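Local atomic coordinates of 3-oxo-glucose-6-phosphate:glutamate aminotransferase (Bacillus subtilis subsp. subtilis, PDB entry 4K2I), a protein that catalyses the reversible pyridoxal phosphate-dependent transamination of 3-dehydro-glucose 6-phosphate, with glutamate as amino donor, to form kanosamine 6-phosphate in antibiotic biosynthesis. Residues K220-A225 against I240-F245; A123-T128 against F293-D298. All coordinates share one frame; numbering follows the deposited sequence.

Overall arrangement
Both contacts reach the seven-stranded mixed sheet of a PLP-dependent aminotransferase, yet they illustrate two ways of building a cofactor site. Both are buried. Contact 1, its centre about 10 Å from that of the chain, pairs parallel neighbours, 220-224 and 240-244, whose C-terminal ends meet the ring and the phosphate of the cofactor. Contact 2, about 17 Å out by the same measure, lies at edge strand 120-124, close to the second subunit, and is partly exposed at Ser125 and Lys296. There a single bridge to an irregular segment replaces regular pairing. The two converge on one phosphate, where Ser244 packs against Gly127; contact 2 also reaches the homodimer's other cofactor through Asn294.

Contact 1: K220-A225 against I240-F245; sequences KVIEDA and ITTLSF. With PMP (4'-deoxy-4'-aminopyridoxal-5'-phosphate), chain M.
Glu223 and Thr241, paired neighbours on two parallel strands, extend their side chains alongside each other from the same face of the sheet. From CB of Glu223, a first torsion that places CG between the backbone N and the carbonyl carbon (chi1 62°) sets CG over the neighbouring strand, 3.6 Å from Ile240 O and skirting Thr241 CA; the chain then runs extended to CD. At the tip, OE1 turns its anti lone pair to Thr241 OG1, which donates a 2.6 Å hydrogen bond. The other oxygen, OE2, is bonded to His199, fixing the carboxylate from both ends.

Beneath this pair, Glu223 O accepts twice from one residue: Thr242 N at 3.1 Å and Thr242 OG1 at 2.9 Å. On the opposite face Ile222 CD1 packs 3.8 Å from Ile240 CG2. That face also carries Asp224, whose OD2, also bonded to Thr156, lies 2.7 Å from the pyridine N1 of PMP; an aspartate at this nitrogen is characteristic of fold-type I PLP enzymes. Ser244 OG donates to O2P of PMP at 2.6 Å. Strands 192-195 and 258-262 flank the pair, helix 127-137 covers the face of Ile222, Asp224 and Thr242, and helix 207-217 packs on Val221 and Glu223.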
# COMPACT_ATOMS: atom_id res chain seq x y z
N LYS B 220 24.82 -12.38 -1.37
CA LYS B 220 23.56 -12.55 -0.66
C LYS B 220 22.48 -13.05 -1.62
O LYS B 220 22.50 -12.72 -2.80
CB LYS B 220 23.12 -11.21 -0.07
CG LYS B 220 23.39 -11.04 1.42
CD LYS B 220 24.82 -11.28 1.79
CE LYS B 220 25.06 -10.85 3.24
NZ LYS B 220 24.74 -9.40 3.44
N VAL B 221 21.54 -13.85 -1.11
CA VAL B 221 20.46 -14.37 -1.94
C VAL B 221 19.08 -13.91 -1.46
O VAL B 221 18.66 -14.20 -0.33
CB VAL B 221 20.51 -15.91 -2.04
CG1 VAL B 221 19.40 -16.42 -2.91
CG2 VAL B 221 21.86 -16.37 -2.60
N ILE B 222 18.39 -13.16 -2.30
CA ILE B 222 17.01 -12.78 -2.01
C ILE B 222 16.15 -13.32 -3.14
O ILE B 222 16.41 -13.05 -4.31
CB ILE B 222 16.87 -11.25 -1.87
CG1 ILE B 222 15.40 -10.85 -1.80
CG2 ILE B 222 17.60 -10.53 -3.03
CD1 ILE B 222 15.17 -9.42 -1.30
N GLU B 223 15.16 -14.13 -2.80
CA GLU B 223 14.38 -14.77 -3.85
C GLU B 223 13.02 -14.11 -4.03
O GLU B 223 12.36 -13.71 -3.06
CB GLU B 223 14.21 -16.27 -3.58
CG GLU B 223 13.47 -16.57 -2.31
CD GLU B 223 13.42 -18.05 -2.00
OE1 GLU B 223 13.10 -18.36 -0.84
OE2 GLU B 223 13.67 -18.88 -2.91
N ASP B 224 12.64 -13.97 -5.29
CA ASP B 224 11.32 -13.46 -5.63
C ASP B 224 10.41 -14.67 -5.75
O ASP B 224 10.34 -15.32 -6.80
CB ASP B 224 11.37 -12.67 -6.95
CG ASP B 224 10.02 -12.12 -7.36
OD1 ASP B 224 8.99 -12.51 -6.76
OD2 ASP B 224 9.97 -11.29 -8.29
N ALA B 225 9.70 -14.97 -4.67
CA ALA B 225 8.75 -16.08 -4.64
C ALA B 225 7.32 -15.54 -4.67
O ALA B 225 6.40 -16.17 -4.15
CB ALA B 225 8.96 -16.92 -3.40
N ILE B 240 16.75 -13.97 2.18
CA ILE B 240 15.42 -13.38 2.27
C ILE B 240 14.47 -14.00 1.25
O ILE B 240 14.82 -14.18 0.09
CB ILE B 240 15.47 -11.85 2.07
CG1 ILE B 240 16.09 -11.18 3.29
CG2 ILE B 240 14.06 -11.28 1.81
CD1 ILE B 240 15.82 -9.72 3.36
N THR B 241 13.26 -14.33 1.70
CA THR B 241 12.19 -14.74 0.80
C THR B 241 11.12 -13.64 0.71
O THR B 241 10.71 -13.09 1.73
CB THR B 241 11.52 -16.03 1.28
OG1 THR B 241 12.50 -17.08 1.38
CG2 THR B 241 10.39 -16.44 0.32
N THR B 242 10.67 -13.32 -0.50
CA THR B 242 9.62 -12.33 -0.68
C THR B 242 8.36 -12.96 -1.27
O THR B 242 8.45 -13.81 -2.15
CB THR B 242 10.07 -11.14 -1.56
OG1 THR B 242 10.38 -11.60 -2.88
CG2 THR B 242 11.29 -10.46 -0.96
N LEU B 243 7.21 -12.54 -0.78
CA LEU B 243 5.92 -13.04 -1.23
C LEU B 243 5.03 -11.87 -1.63
O LEU B 243 5.23 -10.76 -1.15
CB LEU B 243 5.23 -13.83 -0.12
CG LEU B 243 5.90 -15.14 0.34
CD1 LEU B 243 5.23 -15.68 1.59
CD2 LEU B 243 5.88 -16.19 -0.77
N SER B 244 4.08 -12.12 -2.53
CA SER B 244 3.00 -11.19 -2.84
C SER B 244 1.66 -11.81 -2.45
O SER B 244 1.46 -13.01 -2.64
CB SER B 244 2.96 -10.87 -4.32
OG SER B 244 1.75 -10.20 -4.62
N PHE B 245 0.76 -10.99 -1.91
CA PHE B 245 -0.61 -11.43 -1.61
C PHE B 245 -1.63 -10.63 -2.42
O PHE B 245 -2.76 -10.41 -1.97
CB PHE B 245 -0.92 -11.33 -0.10
CG PHE B 245 0.10 -12.01 0.78
CD1 PHE B 245 0.37 -13.36 0.62
CD2 PHE B 245 0.78 -11.31 1.76
CE1 PHE B 245 1.32 -14.00 1.41
CE2 PHE B 245 1.73 -11.94 2.56
CZ PHE B 245 2.00 -13.29 2.38
N1 PMP M . 7.36 -10.52 -8.68
C2 PMP M . 6.56 -11.30 -9.48
C2A PMP M . 7.19 -12.48 -10.19
C3 PMP M . 5.20 -10.96 -9.61
O3 PMP M . 4.33 -11.67 -10.39
C4 PMP M . 4.68 -9.86 -8.94
C4A PMP M . 3.19 -9.51 -9.11
N4A PMP M . 2.62 -9.92 -10.41
C5 PMP M . 5.54 -9.09 -8.13
C6 PMP M . 6.87 -9.43 -8.02
C5A PMP M . 5.06 -7.88 -7.38
O4P PMP M . 4.12 -8.25 -6.40
P PMP M . 3.05 -7.17 -5.88
O1P PMP M . 3.74 -5.84 -5.71
O2P PMP M . 2.41 -7.67 -4.58
O3P PMP M . 2.00 -6.98 -7.00

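Contact 2: A123-T128 against F293-D298. With PMP (4'-deoxy-4'-aminopyridoxal-5'-phosphate), chain M; PMP (4'-deoxy-4'-aminopyridoxal-5'-phosphate), chain C.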
# COMPACT_ATOMS: atom_id res chain seq x y z
N ALA B 123 5.20 -8.43 7.24
CA ALA B 123 4.19 -8.26 6.20
C ALA B 123 4.24 -6.84 5.64
O ALA B 123 4.37 -5.87 6.39
CB ALA B 123 2.79 -8.61 6.73
N THR B 124 4.16 -6.72 4.31
CA THR B 124 4.37 -5.44 3.64
C THR B 124 3.17 -5.03 2.81
O THR B 124 2.21 -5.79 2.68
CB THR B 124 5.61 -5.50 2.71
OG1 THR B 124 5.43 -6.53 1.72
CG2 THR B 124 6.85 -5.80 3.51
N SER B 125 3.23 -3.83 2.23
CA SER B 125 2.10 -3.29 1.49
C SER B 125 2.05 -3.79 0.05
O SER B 125 1.07 -3.55 -0.65
CB SER B 125 2.14 -1.75 1.51
OG SER B 125 3.35 -1.27 0.93
N SER B 126 3.10 -4.49 -0.39
CA SER B 126 3.10 -5.19 -1.67
C SER B 126 4.33 -6.09 -1.80
O SER B 126 5.28 -5.94 -1.05
CB SER B 126 3.06 -4.21 -2.85
OG SER B 126 4.22 -3.41 -2.88
N GLY B 127 4.30 -7.03 -2.74
CA GLY B 127 5.48 -7.84 -3.05
C GLY B 127 6.63 -6.98 -3.55
O GLY B 127 7.79 -7.23 -3.25
N THR B 128 6.31 -5.93 -4.32
CA THR B 128 7.32 -5.01 -4.82
C THR B 128 8.08 -4.34 -3.67
O THR B 128 9.31 -4.23 -3.71
CB THR B 128 6.69 -3.91 -5.73
OG1 THR B 128 6.00 -4.53 -6.82
CG2 THR B 128 7.79 -2.99 -6.30
N PHE B 293 10.24 3.74 4.70
CA PHE B 293 9.04 3.91 3.90
C PHE B 293 7.81 3.78 4.78
O PHE B 293 7.91 3.64 6.00
CB PHE B 293 9.01 2.87 2.78
CG PHE B 293 10.22 2.90 1.88
CD1 PHE B 293 10.27 3.76 0.79
CD2 PHE B 293 11.30 2.07 2.11
CE1 PHE B 293 11.39 3.79 -0.05
CE2 PHE B 293 12.42 2.09 1.29
CZ PHE B 293 12.47 2.95 0.20
N ASN B 294 6.64 3.83 4.16
CA ASN B 294 5.39 3.56 4.84
C ASN B 294 4.83 2.33 4.17
O ASN B 294 3.89 2.42 3.37
CB ASN B 294 4.43 4.74 4.71
CG ASN B 294 3.19 4.57 5.56
OD1 ASN B 294 3.11 3.65 6.36
ND2 ASN B 294 2.23 5.47 5.39
N SER B 295 5.42 1.19 4.48
CA SER B 295 5.16 0.00 3.69
C SER B 295 4.84 -1.27 4.45
O SER B 295 5.09 -2.36 3.94
CB SER B 295 6.32 -0.26 2.74
OG SER B 295 6.41 0.77 1.78
N LYS B 296 4.26 -1.15 5.65
CA LYS B 296 3.69 -2.31 6.33
C LYS B 296 2.35 -2.69 5.69
O LYS B 296 1.66 -1.83 5.14
CB LYS B 296 3.48 -2.02 7.82
CG LYS B 296 4.74 -1.64 8.60
CD LYS B 296 4.39 -1.32 10.05
CE LYS B 296 3.98 -2.58 10.81
NZ LYS B 296 3.32 -2.26 12.11
N MET B 297 1.97 -3.96 5.77
CA MET B 297 0.62 -4.38 5.40
C MET B 297 -0.40 -3.75 6.37
O MET B 297 -0.06 -3.48 7.53
CB MET B 297 0.55 -5.91 5.45
CG MET B 297 -0.79 -6.52 5.05
SD MET B 297 -0.67 -8.32 5.11
CE MET B 297 -2.27 -8.82 4.48
N ASP B 298 -1.63 -3.50 5.89
CA ASP B 298 -2.72 -3.00 6.75
C ASP B 298 -3.37 -4.12 7.58
O ASP B 298 -3.56 -5.24 7.10
CB ASP B 298 -3.83 -2.33 5.92
CG ASP B 298 -3.39 -1.04 5.26
OD1 ASP B 298 -2.46 -0.38 5.77
OD2 ASP B 298 -3.98 -0.67 4.21
N1 PMP M . 7.36 -10.52 -8.68
C2 PMP M . 6.56 -11.30 -9.48
C2A PMP M . 7.19 -12.48 -10.19
C3 PMP M . 5.20 -10.96 -9.61
O3 PMP M . 4.33 -11.67 -10.39
C4 PMP M . 4.68 -9.86 -8.94
C4A PMP M . 3.19 -9.51 -9.11
N4A PMP M . 2.62 -9.92 -10.41
C5 PMP M . 5.54 -9.09 -8.13
C6 PMP M . 6.87 -9.43 -8.02
C5A PMP M . 5.06 -7.88 -7.38
O4P PMP M . 4.12 -8.25 -6.40
P PMP M . 3.05 -7.17 -5.88
O1P PMP M . 3.74 -5.84 -5.71
O2P PMP M . 2.41 -7.67 -4.58
O3P PMP M . 2.00 -6.98 -7.00
N1 PMP C . 2.87 14.37 6.08
C2 PMP C . 2.24 14.63 7.29
C2A PMP C . 2.25 16.02 7.87
C3 PMP C . 1.60 13.58 7.97
O3 PMP C . 0.97 13.82 9.16
C4 PMP C . 1.59 12.30 7.42
C4A PMP C . 0.89 11.16 8.17
N4A PMP C . 0.95 11.33 9.63
C5 PMP C . 2.24 12.07 6.20
C6 PMP C . 2.88 13.12 5.55
C5A PMP C . 2.28 10.71 5.57
O4P PMP C . 0.99 10.28 5.20
P PMP C . 0.65 8.70 5.07
O1P PMP C . 1.78 7.96 4.41
O2P PMP C . -0.66 8.54 4.31
O3P PMP C . 0.55 8.16 6.51
O HOH W 1 2.56 1.93 0.75
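Two backbone hydrogen bonds join Thr124 and its neighbours to the loop around Lys296 as a single bridge. Met297 N donates to Ala123 O at 3.1 Å, and Ser125 N to Ser295 O at 2.9 Å. Both donors stand well above the plane of the accepting carbonyl, 52° and 56° out of it, and so not on a lone pair.

Apolar contact is confined to one end. Ala123 CB rests 3.7 Å from Met297 CB, with SD also beside it; Met297 CG is anti to the backbone N (chi1 -178°), and the extended chain beyond continues to Leu105 and Phe108 of helix 103-116.

Among the polar side chains, Ser125 OG lies beside Ser295 CA and CB and is bonded to Asp129, while a water lies within reach of both Ser125 OG and Asn294 O. Thr124 OG1 donates to Ser126 O, 2.8 Å away, across the turn that leads into helix 127-137, of which Ser126 is the N-cap.

Phosphate binding occupies the far ends. Gly127 N reaches O2P of one PMP at 2.7 Å, while Thr128 N and OG1 both grip its O1P. Asn294 ND2 instead donates to O1P of the other PMP, 2.7 Å away, which Gly127 and Thr128 of the second subunit hold in turn. Neutral N-H and hydroxyl donors at a helix N-terminus would probably stabilise the negative charge of the phosphate, and the bridge thus joins a segment that binds one cofactor's phosphate to a segment that binds the other's.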